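PDB 6DRU: glycosyl hydrolases family 31 family protein from Aspergillus niger, which releases alpha-xylose from the non-reducing terminal glucose of xyloglucan oligosaccharides, acting as a family 31 alpha-xylosidase. Local coordinates for residues Y259-H273 and L301-L315. Numbering follows the deposited sequence.
Sequences YENQTEVELLAQNFH and LWPNVAQMSARVKNL. With NAG (2-acetamido-2-deoxy-beta-D-glucopyranose), chain C; NAG (2-acetamido-2-deoxy-beta-D-glucopyranose), chain O; MAN (alpha-D-mannopyranose), chain D; BMA (beta-D-mannopyranose), chain B.
W302 presents one face of its indole to the turn that starts helix 262-273: the carbonyl carbon of N261 and the amide nitrogen of Q262 each sit about 3.5 Å above the ring plane, toward its rim. At the ring's edge, V265 brings CG2 to 3.6 Å from W302 CZ3, and the backbone oxygen of Y259 lies in the plane. The same amide, Q262 N, donates to L301 O at 2.9 Å, nearly in line with the carbonyl. The Q262 side chain runs straight out, CG anti to its own nitrogen (chi1 172°), sliding past M308 in the reverse direction until its amide reaches the N304 backbone. There Q262 OE1 accepts from N304 N at 3.0 Å, on a lone pair in the carbonyl plane, while NE2 donates to E266 OE2, which it meets from above the carboxylate plane; bonds at both ends of the amide would limit its rotation. These are consecutive outer helices of the family 31 TIM barrel, only 7° from parallel with axes 8.9 Å apart, with barrel strand 281-284 between them in the chain, as the alternating beta/alpha order of the fold requires. V265, M308 and V312 all reach M320 on strand 319-328, so the inner side of the seam rests on the barrel wall. Further along, A269 CB packs on V312 CG2 at 4.0 Å, and L315, with CG anti to its carbonyl carbon (chi1 -63°), sets CD1 against the A269-Q270 backbone and the Q270 side chain. Its other methyl, CD2, sits over one face of the H273 ring, toward its rim. Sugars flank both ends: N261 caps the first helix, OD1 accepting from E264 N, while its ND2 carries an N-linked NAG, and N314 bears another near R311.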
# COMPACT_ATOMS: atom_id res chain seq x y z
N TYR A 259 0.80 31.88 -34.56
CA TYR A 259 1.21 32.05 -35.95
C TYR A 259 1.27 30.67 -36.60
O TYR A 259 2.06 29.81 -36.20
CB TYR A 259 2.56 32.77 -36.02
CG TYR A 259 2.53 34.11 -35.32
CD1 TYR A 259 1.73 35.14 -35.80
CD2 TYR A 259 3.28 34.34 -34.18
CE1 TYR A 259 1.69 36.37 -35.17
CE2 TYR A 259 3.25 35.57 -33.54
CZ TYR A 259 2.45 36.57 -34.03
OH TYR A 259 2.41 37.79 -33.40
N GLU A 260 0.43 30.47 -37.61
CA GLU A 260 0.03 29.13 -38.03
C GLU A 260 0.89 28.55 -39.15
O GLU A 260 1.11 27.33 -39.16
CB GLU A 260 -1.44 29.15 -38.44
CG GLU A 260 -2.09 27.78 -38.54
CD GLU A 260 -2.16 27.28 -39.96
OE1 GLU A 260 -1.57 27.94 -40.85
OE2 GLU A 260 -2.80 26.24 -40.20
N ASN A 261 1.37 29.36 -40.08
CA ASN A 261 2.19 28.85 -41.18
C ASN A 261 3.39 29.77 -41.38
O ASN A 261 3.53 30.81 -40.73
CB ASN A 261 1.37 28.70 -42.47
CG ASN A 261 0.96 30.04 -43.07
OD1 ASN A 261 1.79 30.80 -43.56
ND2 ASN A 261 -0.34 30.31 -43.06
N GLN A 262 4.28 29.36 -42.29
CA GLN A 262 5.53 30.09 -42.50
C GLN A 262 5.29 31.47 -43.08
O GLN A 262 5.95 32.44 -42.69
CB GLN A 262 6.46 29.28 -43.40
CG GLN A 262 7.71 30.03 -43.81
CD GLN A 262 8.69 29.17 -44.59
OE1 GLN A 262 8.60 27.94 -44.58
NE2 GLN A 262 9.63 29.81 -45.27
N THR A 263 4.35 31.59 -44.03
CA THR A 263 4.14 32.87 -44.69
C THR A 263 3.55 33.90 -43.73
O THR A 263 3.86 35.09 -43.84
CB THR A 263 3.23 32.68 -45.90
OG1 THR A 263 3.97 32.05 -46.96
CG2 THR A 263 2.67 34.00 -46.40
N GLU A 264 2.75 33.47 -42.76
CA GLU A 264 2.25 34.41 -41.76
C GLU A 264 3.38 34.96 -40.90
O GLU A 264 3.37 36.14 -40.54
CB GLU A 264 1.20 33.73 -40.88
CG GLU A 264 0.66 34.61 -39.76
CD GLU A 264 -0.46 33.95 -38.98
OE1 GLU A 264 -1.02 32.95 -39.47
OE2 GLU A 264 -0.79 34.45 -37.88
N VAL A 265 4.37 34.13 -40.58
CA VAL A 265 5.52 34.60 -39.81
C VAL A 265 6.37 35.54 -40.64
O VAL A 265 6.90 36.54 -40.13
CB VAL A 265 6.33 33.40 -39.29
CG1 VAL A 265 7.63 33.87 -38.65
CG2 VAL A 265 5.51 32.59 -38.30
N GLU A 266 6.52 35.26 -41.94
CA GLU A 266 7.33 36.13 -42.78
C GLU A 266 6.65 37.48 -43.01
O GLU A 266 7.33 38.51 -43.08
CB GLU A 266 7.63 35.45 -44.12
CG GLU A 266 8.65 34.33 -44.01
CD GLU A 266 8.83 33.57 -45.31
OE1 GLU A 266 7.87 33.52 -46.11
OE2 GLU A 266 9.93 33.02 -45.54
N LEU A 267 5.32 37.50 -43.11
CA LEU A 267 4.63 38.78 -43.24
C LEU A 267 4.66 39.57 -41.93
O LEU A 267 4.61 40.80 -41.96
CB LEU A 267 3.18 38.57 -43.69
CG LEU A 267 2.97 37.88 -45.04
CD1 LEU A 267 1.49 37.71 -45.34
CD2 LEU A 267 3.67 38.63 -46.16
N LEU A 268 4.73 38.88 -40.80
CA LEU A 268 4.86 39.56 -39.51
C LEU A 268 6.18 40.32 -39.43
O LEU A 268 6.22 41.48 -38.99
CB LEU A 268 4.73 38.56 -38.38
CG LEU A 268 4.86 39.07 -36.94
CD1 LEU A 268 3.74 40.04 -36.61
CD2 LEU A 268 4.83 37.89 -36.00
N ALA A 269 7.28 39.68 -39.83
CA ALA A 269 8.57 40.36 -39.85
C ALA A 269 8.57 41.50 -40.87
O ALA A 269 9.19 42.54 -40.64
CB ALA A 269 9.68 39.36 -40.16
N GLN A 270 7.88 41.31 -42.00
CA GLN A 270 7.77 42.39 -42.97
C GLN A 270 7.01 43.58 -42.40
O GLN A 270 7.33 44.73 -42.74
CB GLN A 270 7.08 41.88 -44.24
CG GLN A 270 7.27 42.78 -45.45
CD GLN A 270 8.67 42.72 -46.01
OE1 GLN A 270 9.10 41.70 -46.54
NE2 GLN A 270 9.40 43.83 -45.91
N ASN A 271 6.02 43.34 -41.55
CA ASN A 271 5.26 44.43 -40.96
C ASN A 271 6.10 45.24 -39.99
O ASN A 271 6.08 46.48 -40.01
CB ASN A 271 4.01 43.89 -40.27
CG ASN A 271 2.75 44.12 -41.08
OD1 ASN A 271 2.06 45.12 -40.90
ND2 ASN A 271 2.45 43.19 -41.98
N PHE A 272 6.84 44.56 -39.11
CA PHE A 272 7.74 45.27 -38.19
C PHE A 272 8.78 46.07 -38.96
O PHE A 272 9.13 47.19 -38.57
CB PHE A 272 8.42 44.28 -37.24
CG PHE A 272 7.56 43.88 -36.08
CD1 PHE A 272 7.48 44.68 -34.95
CD2 PHE A 272 6.84 42.70 -36.11
CE1 PHE A 272 6.70 44.31 -33.88
CE2 PHE A 272 6.06 42.32 -35.03
CZ PHE A 272 5.99 43.13 -33.92
N HIS A 273 9.27 45.51 -40.07
CA HIS A 273 10.30 46.19 -40.86
C HIS A 273 9.73 47.41 -41.57
O HIS A 273 10.31 48.50 -41.52
CB HIS A 273 10.92 45.22 -41.86
CG HIS A 273 11.85 45.87 -42.83
ND1 HIS A 273 11.50 46.11 -44.14
CD2 HIS A 273 13.12 46.33 -42.69
CE1 HIS A 273 12.51 46.69 -44.77
NE2 HIS A 273 13.50 46.83 -43.90
N LEU A 301 2.95 23.17 -43.56
CA LEU A 301 2.74 24.58 -43.25
C LEU A 301 4.04 25.34 -42.99
O LEU A 301 4.00 26.58 -42.92
CB LEU A 301 1.81 24.73 -42.04
CG LEU A 301 0.47 24.02 -42.19
CD1 LEU A 301 -0.11 23.65 -40.83
CD2 LEU A 301 -0.50 24.89 -42.98
N TRP A 302 5.17 24.65 -42.84
CA TRP A 302 6.47 25.28 -42.64
C TRP A 302 7.46 24.63 -43.60
O TRP A 302 8.37 23.90 -43.18
CB TRP A 302 6.93 25.15 -41.19
CG TRP A 302 5.86 25.50 -40.19
CD1 TRP A 302 4.90 24.67 -39.69
CD2 TRP A 302 5.65 26.78 -39.58
NE1 TRP A 302 4.11 25.35 -38.80
CE2 TRP A 302 4.54 26.65 -38.71
CE3 TRP A 302 6.29 28.01 -39.67
CZ2 TRP A 302 4.06 27.71 -37.95
CZ3 TRP A 302 5.81 29.07 -38.91
CH2 TRP A 302 4.71 28.91 -38.07
N PRO A 303 7.33 24.89 -44.90
CA PRO A 303 8.09 24.10 -45.89
C PRO A 303 9.59 24.31 -45.82
O PRO A 303 10.35 23.35 -46.00
CB PRO A 303 7.51 24.57 -47.23
CG PRO A 303 6.95 25.92 -46.95
CD PRO A 303 6.43 25.87 -45.55
N ASN A 304 10.05 25.54 -45.58
CA ASN A 304 11.48 25.86 -45.54
C ASN A 304 11.72 26.74 -44.32
O ASN A 304 11.60 27.97 -44.40
CB ASN A 304 11.91 26.55 -46.84
CG ASN A 304 13.42 26.62 -46.99
OD1 ASN A 304 14.16 26.49 -46.02
ND2 ASN A 304 13.87 26.83 -48.22
N VAL A 305 12.09 26.12 -43.20
CA VAL A 305 12.18 26.88 -41.96
C VAL A 305 13.53 27.57 -41.83
O VAL A 305 13.65 28.56 -41.10
CB VAL A 305 11.90 25.99 -40.73
CG1 VAL A 305 10.70 25.08 -41.01
CG2 VAL A 305 13.10 25.19 -40.35
N ALA A 306 14.57 27.06 -42.49
CA ALA A 306 15.84 27.78 -42.51
C ALA A 306 15.72 29.09 -43.27
O ALA A 306 16.33 30.10 -42.90
CB ALA A 306 16.94 26.91 -43.12
N GLN A 307 14.91 29.10 -44.33
CA GLN A 307 14.65 30.34 -45.06
C GLN A 307 13.76 31.29 -44.26
O GLN A 307 13.93 32.51 -44.35
CB GLN A 307 14.00 30.03 -46.41
CG GLN A 307 13.88 31.23 -47.33
CD GLN A 307 12.77 31.08 -48.35
OE1 GLN A 307 12.44 29.97 -48.76
NE2 GLN A 307 12.18 32.20 -48.75
N MET A 308 12.82 30.75 -43.49
CA MET A 308 11.94 31.60 -42.69
C MET A 308 12.73 32.33 -41.62
O MET A 308 12.57 33.54 -41.43
CB MET A 308 10.82 30.76 -42.07
CG MET A 308 9.89 31.56 -41.17
SD MET A 308 8.78 30.51 -40.21
CE MET A 308 9.95 29.64 -39.17
N SER A 309 13.58 31.61 -40.89
CA SER A 309 14.36 32.23 -39.83
C SER A 309 15.35 33.25 -40.40
O SER A 309 15.58 34.30 -39.79
CB SER A 309 15.10 31.17 -39.02
OG SER A 309 16.15 30.59 -39.78
N ALA A 310 15.93 32.95 -41.56
CA ALA A 310 16.87 33.88 -42.17
C ALA A 310 16.16 35.13 -42.67
O ALA A 310 16.69 36.24 -42.56
CB ALA A 310 17.63 33.20 -43.31
N ARG A 311 14.95 34.97 -43.22
CA ARG A 311 14.19 36.12 -43.67
C ARG A 311 13.75 36.99 -42.50
O ARG A 311 13.74 38.22 -42.59
CB ARG A 311 12.98 35.67 -44.49
CG ARG A 311 12.34 36.78 -45.31
CD ARG A 311 13.17 37.13 -46.53
NE ARG A 311 12.68 38.33 -47.21
CZ ARG A 311 13.34 39.48 -47.28
NH1 ARG A 311 14.54 39.60 -46.72
NH2 ARG A 311 12.81 40.52 -47.91
N VAL A 312 13.37 36.36 -41.38
CA VAL A 312 12.98 37.12 -40.20
C VAL A 312 14.17 37.92 -39.67
O VAL A 312 14.02 39.08 -39.27
CB VAL A 312 12.41 36.17 -39.12
CG1 VAL A 312 12.31 36.89 -37.78
CG2 VAL A 312 11.05 35.66 -39.55
N LYS A 313 15.36 37.32 -39.67
CA LYS A 313 16.53 38.04 -39.18
C LYS A 313 16.97 39.11 -40.17
O LYS A 313 17.58 40.12 -39.78
CB LYS A 313 17.68 37.07 -38.89
CG LYS A 313 18.94 37.74 -38.36
CD LYS A 313 19.92 36.73 -37.79
CE LYS A 313 21.20 36.66 -38.61
NZ LYS A 313 22.23 35.81 -37.96
N ASN A 314 16.66 38.94 -41.46
CA ASN A 314 17.05 39.93 -42.46
C ASN A 314 16.18 41.18 -42.39
O ASN A 314 16.66 42.28 -42.66
CB ASN A 314 16.97 39.32 -43.86
CG ASN A 314 17.54 40.24 -44.92
OD1 ASN A 314 16.82 41.07 -45.48
ND2 ASN A 314 18.82 40.10 -45.21
N LEU A 315 14.90 41.03 -42.03
CA LEU A 315 13.98 42.16 -41.97
C LEU A 315 14.02 42.87 -40.63
O LEU A 315 13.95 44.11 -40.58
CB LEU A 315 12.56 41.68 -42.26
CG LEU A 315 12.28 41.09 -43.64
CD1 LEU A 315 10.85 40.59 -43.73
CD2 LEU A 315 12.57 42.11 -44.73
C1 NAG C . -0.83 31.27 -44.07
C2 NAG C . -2.16 30.87 -44.68
C3 NAG C . -2.78 31.97 -45.46
C4 NAG C . -2.82 33.24 -44.64
C5 NAG C . -1.43 33.56 -44.14
C6 NAG C . -1.47 34.80 -43.28
C7 NAG C . -2.40 28.46 -45.02
C8 NAG C . -3.03 28.37 -43.66
N2 NAG C . -1.98 29.73 -45.50
O3 NAG C . -4.07 31.58 -45.87
O4 NAG C . -3.30 34.29 -45.44
O5 NAG C . -0.97 32.48 -43.37
O6 NAG C . -2.42 34.62 -42.25
O7 NAG C . -2.25 27.47 -45.70
C1 NAG O . 19.20 41.20 -46.10
C2 NAG O . 19.97 42.51 -46.14
C3 NAG O . 19.40 43.46 -47.18
C4 NAG O . 19.21 42.75 -48.52
C5 NAG O . 18.48 41.42 -48.33
C6 NAG O . 18.36 40.68 -49.66
C7 NAG O . 20.82 42.80 -43.88
C8 NAG O . 20.64 43.49 -42.56
N2 NAG O . 19.95 43.14 -44.83
O3 NAG O . 20.28 44.57 -47.35
O4 NAG O . 18.47 43.59 -49.40
O5 NAG O . 19.18 40.61 -47.40
O6 NAG O . 17.44 39.59 -49.51
O7 NAG O . 21.71 41.99 -44.07
C1 MAN D . -0.31 25.88 -48.75
C2 MAN D . 0.67 26.04 -49.89
C3 MAN D . 2.08 25.88 -49.35
C4 MAN D . 2.31 26.70 -48.10
C5 MAN D . 1.13 26.62 -47.15
C6 MAN D . 1.31 27.62 -46.03
O2 MAN D . 0.52 27.32 -50.46
O3 MAN D . 3.00 26.30 -50.34
O4 MAN D . 3.45 26.20 -47.44
O5 MAN D . -0.07 26.91 -47.82
O6 MAN D . 2.56 28.26 -46.13
C1 BMA B . -5.21 23.82 -41.98
C2 BMA B . -5.25 25.32 -42.28
C3 BMA B . -5.88 25.53 -43.66
C4 BMA B . -5.19 24.67 -44.73
C5 BMA B . -5.15 23.20 -44.28
C6 BMA B . -4.38 22.31 -45.24
O2 BMA B . -3.92 25.81 -42.34
O3 BMA B . -5.87 26.90 -44.05
O4 BMA B . -5.90 24.76 -45.95
O5 BMA B . -4.51 23.14 -42.99
O6 BMA B . -3.29 23.04 -45.77
O HOH W 1 1.12 25.37 -37.71